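Local coordinates for uncharacterized protein (Mycobacterium tuberculosis, PDB 3DBO) that acts as the probable toxin of a type II toxin-antitoxin system, a magnesium-dependent PIN-domain ribonuclease whose limited activity is seen in complex with its antitoxin VapB5, at residues P20-L25 / R125-I130; V53-L58 / A76-V81; L87-D92 / A119-S124; R110-D115 / D133-A138. All coordinates share one frame; numbering follows the deposited sequence. Where two conformers were deposited one is given.

The four contacts lie in one PIN domain, their centres 11 to 19 Å apart; contacts 2 and 3 do not touch. Contact 1 joins two neighbouring strands of the five-stranded parallel sheet, and the chain between them holds all of contact 2 and contact 3. Contact 4 alternates with contacts 1 and 3 along the chain. Helix 113-124 serves both contacts 3 and 4, its far end meeting segment 87-92 and its first turn meeting the loop after strand 129-131. Contact 2 lies on the helical pair 52-64 and 68-79, tied to contact 4 by the Glu57-Arg112 salt bridge. Contact 4 holds Asp115 of the predicted magnesium site, and Val129 of contact 1 packs on its Phe136.

Contact 1 of 4, residues P20-L25 / R125-I130; sequences PAAGVL and RALPVI. With NA (sodium ion), chain D; NA (sodium ion), chain C.
Val24 and Val129 form one rung, and Leu25 and Ile130 the next, of the parallel pairing between strand 22-25 and strand 129-131 in the PIN-domain sheet. The parallel pattern is established by Val24, whose two backbone polar atoms reach residues on either side of Val129: Val24 N donates to Pro128 O at 2.9 Å (165° at the hydrogen), and Val24 O accepts from Ile130 N at 2.8 Å. The latter donor stands 37° out of the carbonyl plane, and Val24 O also receives a CA-H contact from Val129 CA at 3.4 Å. On the face of Val24 and Val129, the CG2 methyl of Val24 meets CD1 of Leu127 at 3.8 Å, the two side chains crossing at about a right angle; the other Leu127 methyl, CD2, lies against CB of Ala22. On the opposite face, chi1 of Leu25 (-50°) sets CG beside its own N and brings CD2 to 3.8 Å from CB of Ile130. Before the strands pair, Pro20 CG and Pro128 CG touch at 3.6 Å as the rings slide past each other in opposite directions. Two backbone oxygens also hold metal: Leu127 O binds one sodium ion at 2.7 Å, together with water 1 and Ser144, while Leu25 O binds another at 2.9 Å with Thr51 and Thr54. Strand 22-25 is the middle strand, bonded to strand 47-51 at its other edge; Ile130 packs on Ile148 of strand 147-149, and Ala122 of helix 113-124 covers Val24 and Val129.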
loop_
_atom_site.group_PDB
_atom_site.type_symbol
_atom_site.label_atom_id
_atom_site.label_comp_id
_atom_site.label_asym_id
_atom_site.label_seq_id
_atom_site.Cartn_x
_atom_site.Cartn_y
_atom_site.Cartn_z
ATOM N N PRO B 20 -10.367 -1.932 -13.074
ATOM C CA PRO B 20 -9.271 -2.149 -14.016
ATOM C C PRO B 20 -8.818 -3.599 -13.950
ATOM O O PRO B 20 -9.251 -4.327 -13.059
ATOM C CB PRO B 20 -8.171 -1.210 -13.496
ATOM C CG PRO B 20 -8.513 -0.978 -12.064
ATOM C CD PRO B 20 -10.004 -0.969 -12.021
ATOM N N ALA B 21 -7.962 -4.011 -14.883
ATOM C CA ALA B 21 -7.444 -5.379 -14.907
ATOM C C ALA B 21 -6.541 -5.685 -13.703
ATOM O O ALA B 21 -6.609 -6.768 -13.119
ATOM C CB ALA B 21 -6.697 -5.634 -16.216
ATOM N N ALA B 22 -5.699 -4.722 -13.336
ATOM C CA ALA B 22 -4.721 -4.922 -12.262
ATOM C C ALA B 22 -4.617 -3.688 -11.357
ATOM O O ALA B 22 -5.016 -2.582 -11.736
ATOM C CB ALA B 22 -3.369 -5.273 -12.843
ATOM N N GLY B 23 -4.114 -3.889 -10.152
ATOM C CA GLY B 23 -3.881 -2.765 -9.259
ATOM C C GLY B 23 -2.816 -3.054 -8.218
ATOM O O GLY B 23 -2.396 -4.199 -8.031
ATOM N N VAL B 24 -2.399 -1.996 -7.539
ATOM C CA VAL B 24 -1.340 -2.064 -6.539
ATOM C C VAL B 24 -1.882 -1.761 -5.150
ATOM O O VAL B 24 -2.342 -0.656 -4.905
ATOM C CB VAL B 24 -0.213 -1.043 -6.883
ATOM C CG1 VAL B 24 0.858 -1.070 -5.794
ATOM C CG2 VAL B 24 0.359 -1.333 -8.255
ATOM N N LEU B 25 -1.845 -2.750 -4.249
ATOM C CA LEU B 25 -2.324 -2.594 -2.878
ATOM C C LEU B 25 -1.338 -1.778 -2.063
ATOM O O LEU B 25 -0.130 -1.993 -2.174
ATOM C CB LEU B 25 -2.491 -3.975 -2.224
ATOM C CG LEU B 25 -3.281 -4.982 -3.064
ATOM C CD1 LEU B 25 -3.091 -6.397 -2.508
ATOM C CD2 LEU B 25 -4.770 -4.559 -3.104
ATOM N N ARG B 125 3.848 2.514 -13.510
ATOM C CA ARG B 125 3.419 1.296 -14.192
ATOM C C ARG B 125 2.018 1.417 -14.791
ATOM O O ARG B 125 1.471 0.433 -15.291
ATOM C CB ARG B 125 3.499 0.118 -13.239
ATOM C CG ARG B 125 4.936 -0.188 -12.859
ATOM C CD ARG B 125 5.075 -1.398 -12.009
ATOM N NE ARG B 125 6.498 -1.654 -11.772
ATOM C CZ ARG B 125 7.201 -2.627 -12.339
ATOM N NH1 ARG B 125 6.623 -3.478 -13.183
ATOM N NH2 ARG B 125 8.486 -2.754 -12.040
ATOM N N ALA B 126 1.457 2.626 -14.735
ATOM C CA ALA B 126 0.106 2.924 -15.202
ATOM C C ALA B 126 -0.904 1.967 -14.549
ATOM O O ALA B 126 -1.769 1.368 -15.220
ATOM C CB ALA B 126 0.037 2.885 -16.727
ATOM N N LEU B 127 -0.763 1.801 -13.236
ATOM C CA LEU B 127 -1.683 1.011 -12.428
ATOM C C LEU B 127 -2.280 1.857 -11.318
ATOM O O LEU B 127 -1.629 2.781 -10.805
ATOM C CB LEU B 127 -0.978 -0.196 -11.799
ATOM C CG LEU B 127 -0.341 -1.234 -12.731
ATOM C CD1 LEU B 127 0.619 -2.071 -11.938
ATOM C CD2 LEU B 127 -1.383 -2.086 -13.439
ATOM N N PRO B 128 -3.531 1.556 -10.937
ATOM C CA PRO B 128 -4.145 2.271 -9.848
ATOM C C PRO B 128 -3.629 1.813 -8.485
ATOM O O PRO B 128 -3.236 0.652 -8.327
ATOM C CB PRO B 128 -5.635 1.899 -9.993
ATOM C CG PRO B 128 -5.636 0.576 -10.596
ATOM C CD PRO B 128 -4.433 0.532 -11.512
ATOM N N VAL B 129 -3.653 2.718 -7.515
ATOM C CA VAL B 129 -3.413 2.389 -6.121
ATOM C C VAL B 129 -4.744 1.989 -5.459
ATOM O O VAL B 129 -5.734 2.728 -5.549
ATOM C CB VAL B 129 -2.835 3.598 -5.336
ATOM C CG1 VAL B 129 -2.704 3.232 -3.853
ATOM C CG2 VAL B 129 -1.469 4.041 -5.905
ATOM N N ILE B 130 -4.753 0.826 -4.806
ATOM C CA ILE B 130 -5.918 0.338 -4.067
ATOM C C ILE B 130 -5.655 0.641 -2.608
ATOM O O ILE B 130 -4.662 0.151 -2.039
ATOM C CB ILE B 130 -6.142 -1.183 -4.322
ATOM C CG1 ILE B 130 -5.943 -1.524 -5.804
ATOM C CG2 ILE B 130 -7.524 -1.634 -3.853
ATOM C CD1 ILE B 130 -6.799 -0.713 -6.767
HETATM NA NA NA D . -1.914 5.394 -10.328
HETATM NA NA NA C . 2.414 -0.870 -1.495
HETATM O O HOH W 1 -0.496 6.535 -8.285
#

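Contact 2 of 4, residues V53-L58 / A76-V81; sequences VTLAEL and ATLESV. With NA (sodium ion), chain C.
Leu58 and Leu78 bring the two helices closest, with CA atoms 5.4 Å apart, and the segments run in nearly opposite senses without any hydrogen bond between them. The side chains that fill the interface are aliphatic. Leu55 and Leu78 share one conformation, CG anti to the backbone N (chi1 -180° and 177°), and meet through their CD1 methyls at 3.7 Å. The same CD1 of Leu78 lies 4.1 Å from CB of Leu58, so this one methyl is set between two residues a helical turn apart. Leu58 turns its branches to different partners: CD2 reaches CG2 of Thr77 at 3.8 Å, crossing it at about a right angle, while CD1 approaches CG1 of Val81 at 4.3 Å. The other methyl of Val81, CG2, stands 4.2 Å from Leu55 CD1. Helices 52-64 and 68-79, joined by a short loop, thus form an antiparallel helical hairpin of the PIN domain, and a chain of another protein packs on Leu58 and Thr77. Of the Thr77 side chain it is CG2 that meets Leu58; OG1 bonds to Gln73 O and to the backbone of that other chain. Near the C-terminal end of helix 68-79, Ser80 OG donates to Thr77 O at 2.7 Å, using an in-plane lone pair of the carbonyl. At the sheet end of the other helix, Thr54 OG1 binds a sodium ion at 2.6 Å, with Leu25 and Thr51 as its further ligands, and bonds to Thr27 OG1.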
loop_
_atom_site.group_PDB
_atom_site.type_symbol
_atom_site.label_atom_id
_atom_site.label_comp_id
_atom_site.label_asym_id
_atom_site.label_seq_id
_atom_site.Cartn_x
_atom_site.Cartn_y
_atom_site.Cartn_z
ATOM N N VAL B 53 7.441 -1.051 -0.359
ATOM C CA VAL B 53 7.152 -0.153 0.770
ATOM C C VAL B 53 6.237 -0.886 1.758
ATOM O O VAL B 53 6.429 -0.797 2.974
ATOM C CB VAL B 53 6.508 1.174 0.295
ATOM C CG1 VAL B 53 6.106 2.033 1.460
ATOM C CG2 VAL B 53 7.515 1.922 -0.664
ATOM N N THR B 54 5.218 -1.565 1.230
ATOM C CA THR B 54 4.297 -2.329 2.084
ATOM C C THR B 54 5.007 -3.520 2.706
ATOM O O THR B 54 4.786 -3.806 3.886
ATOM C CB THR B 54 3.037 -2.767 1.320
ATOM O OG1 THR B 54 2.277 -1.597 0.994
ATOM C CG2 THR B 54 2.162 -3.729 2.169
ATOM N N LEU B 55 5.868 -4.200 1.949
ATOM C CA LEU B 55 6.699 -5.286 2.534
ATOM C C LEU B 55 7.446 -4.744 3.775
ATOM O O LEU B 55 7.428 -5.347 4.847
ATOM C CB LEU B 55 7.685 -5.858 1.488
ATOM C CG LEU B 55 8.599 -6.992 1.968
ATOM C CD1 LEU B 55 7.823 -8.143 2.562
ATOM C CD2 LEU B 55 9.576 -7.489 0.855
ATOM N N ALA B 56 8.076 -3.581 3.621
ATOM C CA ALA B 56 8.801 -2.938 4.717
ATOM C C ALA B 56 7.899 -2.592 5.904
ATOM O O ALA B 56 8.240 -2.824 7.063
ATOM C CB ALA B 56 9.480 -1.660 4.200
ATOM N N GLU B 57 6.742 -2.015 5.601
ATOM C CA GLU B 57 5.844 -1.554 6.642
ATOM C C GLU B 57 5.219 -2.700 7.444
ATOM O O GLU B 57 5.134 -2.621 8.667
ATOM C CB GLU B 57 4.799 -0.615 6.044
ATOM C CG GLU B 57 5.451 0.738 5.717
ATOM C CD GLU B 57 4.481 1.784 5.191
ATOM O OE1 GLU B 57 3.399 1.413 4.684
ATOM O OE2 GLU B 57 4.816 2.996 5.278
ATOM N N LEU B 58 4.831 -3.761 6.747
ATOM C CA LEU B 58 4.313 -4.979 7.415
ATOM C C LEU B 58 5.406 -5.639 8.267
ATOM O O LEU B 58 5.138 -6.124 9.364
ATOM C CB LEU B 58 3.728 -5.956 6.389
ATOM C CG LEU B 58 2.497 -5.441 5.613
ATOM C CD1 LEU B 58 2.071 -6.511 4.636
ATOM C CD2 LEU B 58 1.374 -5.066 6.595
ATOM N N ALA B 76 1.285 -13.244 10.413
ATOM C CA ALA B 76 0.354 -13.716 9.364
ATOM C C ALA B 76 0.122 -12.678 8.234
ATOM O O ALA B 76 0.062 -13.025 7.059
ATOM C CB ALA B 76 -1.009 -14.141 9.992
ATOM N N THR B 77 -0.013 -11.411 8.601
ATOM C CA THR B 77 -0.199 -10.355 7.579
ATOM C C THR B 77 1.037 -10.294 6.659
ATOM O O THR B 77 0.920 -10.253 5.426
ATOM C CB THR B 77 -0.450 -8.985 8.248
ATOM O OG1 THR B 77 -1.426 -9.132 9.294
ATOM C CG2 THR B 77 -0.948 -7.968 7.218
ATOM N N LEU B 78 2.224 -10.287 7.262
ATOM C CA LEU B 78 3.479 -10.278 6.495
ATOM C C LEU B 78 3.569 -11.484 5.560
ATOM O O LEU B 78 3.954 -11.360 4.382
ATOM C CB LEU B 78 4.711 -10.218 7.428
ATOM C CG LEU B 78 6.086 -10.266 6.740
ATOM C CD1 LEU B 78 6.268 -9.058 5.807
ATOM C CD2 LEU B 78 7.222 -10.348 7.753
ATOM N N GLU B 79 3.193 -12.656 6.076
ATOM C CA GLU B 79 3.243 -13.876 5.302
ATOM C C GLU B 79 2.263 -13.854 4.131
ATOM O O GLU B 79 2.517 -14.504 3.128
ATOM C CB GLU B 79 3.002 -15.107 6.209
ATOM C CG GLU B 79 4.238 -15.456 7.072
ATOM C CD GLU B 79 3.908 -16.263 8.333
ATOM O OE1 GLU B 79 2.728 -16.258 8.762
ATOM O OE2 GLU B 79 4.837 -16.884 8.906
ATOM N N SER B 80 1.163 -13.109 4.253
ATOM C CA SER B 80 0.142 -13.060 3.183
ATOM C C SER B 80 0.676 -12.483 1.865
ATOM O O SER B 80 0.084 -12.700 0.809
ATOM C CB SER B 80 -1.136 -12.328 3.641
ATOM O OG SER B 80 -1.008 -10.915 3.588
ATOM N N VAL B 81 1.796 -11.765 1.926
ATOM C CA VAL B 81 2.399 -11.259 0.688
ATOM C C VAL B 81 3.509 -12.126 0.115
ATOM O O VAL B 81 4.130 -11.743 -0.873
ATOM C CB VAL B 81 2.851 -9.801 0.811
ATOM C CG1 VAL B 81 1.658 -8.951 1.147
ATOM C CG2 VAL B 81 3.915 -9.631 1.866
HETATM NA NA NA C . 2.414 -0.870 -1.495
#

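Contact 3 of 4, residues L87-D92 / A119-S124; sequences LPVDDD and AAVAAS
Val121 is met through both of its methyls by segment 87-92, while Ser124, one helical turn further on, faces Asp92. With CG1 of Val121 anti to the backbone N (chi1 166°), that methyl lies 3.7 Å from CB of Leu87, and CG2 is left to meet Pro88 O at 3.6 Å and CG2 of Val89 at 4.0 Å. The Val89 and Val121 side chains cross at about a right angle. Val121 thus packs against the residues by which the chain leaves strand 86-87. At Ser124 the approach is by carbon: its CB is 3.5 Å from Asp92 O and 4.1 Å from Asp92 CB. The hydroxyl turns back to its own helix, donating to Val121 O at 2.8 Å from a position tilted 32° off the carbonyl plane. It also accepts from water 2 at 2.8 Å, and that water donates to Asp90 OD1 at 2.6 Å. The water therefore ties the last turn of helix 113-124 to the start of helix 91-107, because Asp90 is the N-cap of the latter and its OD1 takes the backbone N of Ala93. Ala93 in turn packs on Val121 and Ser124. Together the elements belong to the helical crossover from edge strand 86-87 through helices 91-107 and 113-124 to parallel strand 129-131, as expected of the alpha/beta PIN fold.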
loop_
_atom_site.group_PDB
_atom_site.type_symbol
_atom_site.label_atom_id
_atom_site.label_comp_id
_atom_site.label_asym_id
_atom_site.label_seq_id
_atom_site.Cartn_x
_atom_site.Cartn_y
_atom_site.Cartn_z
ATOM N N LEU B 87 6.446 -4.987 -6.054
ATOM C CA LEU B 87 7.017 -4.152 -7.103
ATOM C C LEU B 87 8.097 -3.276 -6.476
ATOM O O LEU B 87 7.881 -2.718 -5.410
ATOM C CB LEU B 87 5.933 -3.258 -7.724
ATOM C CG LEU B 87 4.779 -4.000 -8.431
ATOM C CD1 LEU B 87 3.704 -2.995 -8.797
ATOM C CD2 LEU B 87 5.313 -4.732 -9.664
ATOM N N PRO B 88 9.268 -3.183 -7.125
ATOM C CA PRO B 88 10.355 -2.384 -6.528
ATOM C C PRO B 88 10.225 -0.887 -6.783
ATOM O O PRO B 88 9.469 -0.463 -7.643
ATOM C CB PRO B 88 11.585 -2.910 -7.254
ATOM C CG PRO B 88 11.068 -3.230 -8.645
ATOM C CD PRO B 88 9.672 -3.785 -8.412
ATOM N N VAL B 89 10.990 -0.079 -6.050
ATOM C CA VAL B 89 11.193 1.295 -6.469
ATOM C C VAL B 89 12.368 1.239 -7.460
ATOM O O VAL B 89 13.522 1.038 -7.052
ATOM C CB VAL B 89 11.522 2.259 -5.286
ATOM C CG1 VAL B 89 11.688 3.668 -5.814
ATOM C CG2 VAL B 89 10.417 2.251 -4.193
ATOM N N ASP B 90 12.072 1.383 -8.739
ATOM C CA ASP B 90 13.098 1.370 -9.794
ATOM C C ASP B 90 13.263 2.779 -10.368
ATOM O O ASP B 90 12.730 3.721 -9.803
ATOM C CB ASP B 90 12.760 0.367 -10.899
ATOM C CG ASP B 90 11.374 0.585 -11.519
ATOM O OD1 ASP B 90 10.696 1.625 -11.277
ATOM O OD2 ASP B 90 10.947 -0.341 -12.243
ATOM N N ASP B 91 14.007 2.926 -11.477
ATOM C CA ASP B 91 14.258 4.248 -12.046
ATOM C C ASP B 91 12.964 4.970 -12.440
ATOM O O ASP B 91 12.813 6.170 -12.194
ATOM C CB ASP B 91 15.201 4.165 -13.267
ATOM C CG ASP B 91 16.586 3.637 -12.905
ATOM O OD1 ASP B 91 16.890 3.474 -11.701
ATOM O OD2 ASP B 91 17.384 3.380 -13.834
ATOM N N ASP B 92 12.040 4.241 -13.057
ATOM C CA ASP B 92 10.798 4.855 -13.517
ATOM C C ASP B 92 9.962 5.354 -12.348
ATOM O O ASP B 92 9.306 6.390 -12.452
ATOM C CB ASP B 92 9.984 3.880 -14.381
ATOM C CG ASP B 92 10.525 3.771 -15.803
ATOM O OD1 ASP B 92 11.349 4.618 -16.217
ATOM O OD2 ASP B 92 10.112 2.833 -16.504
ATOM N N ALA B 119 2.516 5.455 -4.527
ATOM C CA ALA B 119 1.831 6.096 -5.646
ATOM C C ALA B 119 2.769 6.235 -6.846
ATOM O O ALA B 119 2.351 6.011 -7.985
ATOM C CB ALA B 119 1.306 7.454 -5.231
ATOM N N ALA B 120 4.045 6.563 -6.588
ATOM C CA ALA B 120 5.033 6.670 -7.674
ATOM C C ALA B 120 5.238 5.341 -8.393
ATOM O O ALA B 120 5.283 5.281 -9.624
ATOM C CB ALA B 120 6.382 7.247 -7.143
ATOM N N VAL B 121 5.368 4.266 -7.628
ATOM C CA VAL B 121 5.512 2.941 -8.208
ATOM C C VAL B 121 4.288 2.580 -9.078
ATOM O O VAL B 121 4.431 2.186 -10.256
ATOM C CB VAL B 121 5.742 1.870 -7.088
ATOM C CG1 VAL B 121 5.563 0.421 -7.625
ATOM C CG2 VAL B 121 7.152 2.060 -6.453
ATOM N N ALA B 122 3.098 2.719 -8.499
ATOM C CA ALA B 122 1.875 2.414 -9.237
ATOM C C ALA B 122 1.732 3.273 -10.498
ATOM O O ALA B 122 1.530 2.722 -11.602
ATOM C CB ALA B 122 0.636 2.561 -8.312
ATOM N N ALA B 123 1.823 4.599 -10.348
ATOM C CA ALA B 123 1.701 5.527 -11.492
ATOM C C ALA B 123 2.699 5.247 -12.601
ATOM O O ALA B 123 2.365 5.354 -13.783
ATOM C CB ALA B 123 1.801 6.972 -11.044
ATOM N N SER B 124 3.929 4.884 -12.222
ATOM C CA SER B 124 4.988 4.653 -13.205
ATOM C C SER B 124 4.716 3.386 -14.031
ATOM O O SER B 124 5.283 3.212 -15.109
ATOM C CB SER B 124 6.361 4.564 -12.507
ATOM O OG SER B 124 6.493 3.340 -11.807
HETATM O O HOH W 2 8.292 1.286 -12.143
#

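Contact 4 of 4, residues R110-D115 / D133-A138; sequences RVRIND and DDDFAA
Asp135 OD2 takes the backbone N of Arg112, the N-cap residue of helix 113-124, on its syn lone pair at 3.1 Å, in the tight half of this contact. Asp135 is put there by a CG anti to its backbone N (chi1 -166°). The same OD2 lies unusually close, at 2.4 Å, to Asp115 OD2, the two carboxylate planes turned 48° from each other. Arg112 bends back over the same helix start to hold Asp115 by two bonds: NH2 to OD1 at 2.8 Å, a salt bridge arriving 61° above the carboxylate plane, and NE to OD2, weak at 3.3 Å. Its NH1 is engaged by Glu57 and by the backbone of a chain of another protein. Phe136 closes the other flank, its CZ 3.5 Å from Asp115 CG and its CE1 3.2 Å from Asp115 O. Between the two segments the opposite end is looser, although the chain of the other protein is engaged there too, bonded to Val111 N and packed on Arg110. Val111 CG2 touches Ala138 CB at 3.9 Å, and Arg110 contributes chiefly its carbonyl oxygen, which packs on the Ala138 methyl. Water 3 lies between Arg110 O and Asp135 OD1, 2.9 Å from the latter. Asp115 is a predicted magnesium ligand, as is Asp26, on which Phe136 packs; carboxylates drawn together at a helix start are consistent with the acidic active site of PIN-domain ribonucleases.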
loop_
_atom_site.group_PDB
_atom_site.type_symbol
_atom_site.label_atom_id
_atom_site.label_comp_id
_atom_site.label_asym_id
_atom_site.label_seq_id
_atom_site.Cartn_x
_atom_site.Cartn_y
_atom_site.Cartn_z
ATOM N N ARG B 110 -0.183 17.682 0.983
ATOM C CA ARG B 110 0.734 16.694 1.558
ATOM C C ARG B 110 0.271 15.244 1.404
ATOM O O ARG B 110 -0.929 14.963 1.401
ATOM C CB ARG B 110 1.001 17.002 3.038
ATOM C CG ARG B 110 1.677 18.350 3.292
ATOM C CD ARG B 110 1.739 18.701 4.776
ATOM N NE ARG B 110 0.410 18.843 5.367
ATOM C CZ ARG B 110 -0.173 17.919 6.124
ATOM N NH1 ARG B 110 0.458 16.783 6.386
ATOM N NH2 ARG B 110 -1.386 18.132 6.618
ATOM N N VAL B 111 1.257 14.344 1.292
ATOM C CA VAL B 111 1.073 12.888 1.295
ATOM C C VAL B 111 2.222 12.349 2.181
ATOM O O VAL B 111 3.320 12.890 2.088
ATOM C CB VAL B 111 1.199 12.347 -0.182
ATOM C CG1 VAL B 111 1.387 10.862 -0.240
ATOM C CG2 VAL B 111 -0.029 12.777 -1.064
ATOM N N ARG B 112 1.986 11.325 3.016
ATOM C CA ARG B 112 3.069 10.599 3.757
ATOM C C ARG B 112 4.128 10.246 2.724
ATOM O O ARG B 112 3.782 9.791 1.626
ATOM C CB ARG B 112 2.587 9.216 4.270
ATOM C CG ARG B 112 1.733 9.074 5.550
ATOM C CD ARG B 112 1.956 7.645 6.167
ATOM N NE ARG B 112 1.843 6.524 5.209
ATOM C CZ ARG B 112 2.579 5.407 5.240
ATOM N NH1 ARG B 112 3.520 5.244 6.164
ATOM N NH2 ARG B 112 2.401 4.453 4.331
ATOM N N ILE B 113 5.411 10.413 3.045
ATOM C CA ILE B 113 6.436 10.148 2.025
ATOM C C ILE B 113 6.411 8.693 1.520
ATOM O O ILE B 113 6.597 8.448 0.327
ATOM C CB ILE B 113 7.863 10.613 2.446
ATOM C CG1 ILE B 113 8.787 10.666 1.224
ATOM C CG2 ILE B 113 8.450 9.702 3.505
ATOM C CD1 ILE B 113 10.077 11.458 1.439
ATOM N N ASN B 114 6.150 7.739 2.413
ATOM C CA ASN B 114 6.110 6.344 2.013
ATOM C C ASN B 114 4.893 6.069 1.126
ATOM O O ASN B 114 4.988 5.289 0.197
ATOM C CB ASN B 114 6.144 5.409 3.210
ATOM C CG ASN B 114 7.562 5.017 3.608
ATOM O OD1 ASN B 114 8.548 5.512 3.043
ATOM N ND2 ASN B 114 7.667 4.106 4.582
ATOM N N ASP B 115 3.776 6.750 1.392
ATOM C CA ASP B 115 2.629 6.681 0.464
ATOM C C ASP B 115 2.943 7.281 -0.899
ATOM O O ASP B 115 2.502 6.756 -1.921
ATOM C CB ASP B 115 1.358 7.320 1.057
ATOM C CG ASP B 115 0.632 6.371 2.022
ATOM O OD1 ASP B 115 0.974 5.158 2.061
ATOM O OD2 ASP B 115 -0.276 6.831 2.738
ATOM N N ASP B 133 -7.457 3.658 3.134
ATOM C CA ASP B 133 -7.330 4.879 3.936
ATOM C C ASP B 133 -7.394 6.139 3.057
ATOM O O ASP B 133 -7.599 6.021 1.857
ATOM C CB ASP B 133 -6.055 4.852 4.793
ATOM C CG ASP B 133 -6.141 3.861 5.960
ATOM O OD1 ASP B 133 -7.122 3.086 6.041
ATOM O OD2 ASP B 133 -5.210 3.850 6.803
ATOM N N ASP B 134 -7.206 7.322 3.642
ATOM C CA ASP B 134 -7.502 8.585 2.938
ATOM C C ASP B 134 -6.315 9.434 2.472
ATOM O O ASP B 134 -6.487 10.615 2.161
ATOM C CB ASP B 134 -8.487 9.453 3.757
ATOM C CG ASP B 134 -7.885 10.012 5.053
ATOM O OD1 ASP B 134 -6.707 9.714 5.399
ATOM O OD2 ASP B 134 -8.616 10.768 5.744
ATOM N N ASP B 135 -5.125 8.842 2.404
ATOM C CA ASP B 135 -3.904 9.619 2.188
ATOM C C ASP B 135 -3.637 10.013 0.739
ATOM O O ASP B 135 -2.960 11.007 0.473
ATOM C CB ASP B 135 -2.679 8.878 2.733
ATOM C CG ASP B 135 -1.440 9.783 2.849
ATOM O OD1 ASP B 135 -1.582 11.020 3.003
ATOM O OD2 ASP B 135 -0.312 9.252 2.805
ATOM N N PHE B 136 -4.129 9.223 -0.192
ATOM C CA PHE B 136 -3.726 9.394 -1.585
ATOM C C PHE B 136 -4.592 10.430 -2.276
ATOM O O PHE B 136 -4.320 10.835 -3.404
ATOM C CB PHE B 136 -3.803 8.056 -2.290
ATOM C CG PHE B 136 -2.779 7.068 -1.826
ATOM C CD1 PHE B 136 -1.532 7.009 -2.440
ATOM C CD2 PHE B 136 -3.044 6.204 -0.769
ATOM C CE1 PHE B 136 -0.585 6.094 -2.021
ATOM C CE2 PHE B 136 -2.085 5.297 -0.332
ATOM C CZ PHE B 136 -0.855 5.230 -0.971
ATOM N N ALA B 137 -5.633 10.866 -1.566
ATOM C CA ALA B 137 -6.602 11.860 -2.040
ATOM C C ALA B 137 -5.975 13.109 -2.604
ATOM O O ALA B 137 -6.444 13.639 -3.612
ATOM C CB ALA B 137 -7.562 12.231 -0.916
ATOM N N ALA B 138 -4.898 13.576 -1.979
ATOM C CA ALA B 138 -4.230 14.790 -2.422
ATOM C C ALA B 138 -3.689 14.735 -3.857
ATOM O O ALA B 138 -3.397 15.762 -4.446
ATOM C CB ALA B 138 -3.099 15.126 -1.472
HETATM O O HOH W 3 -2.812 13.535 2.183
#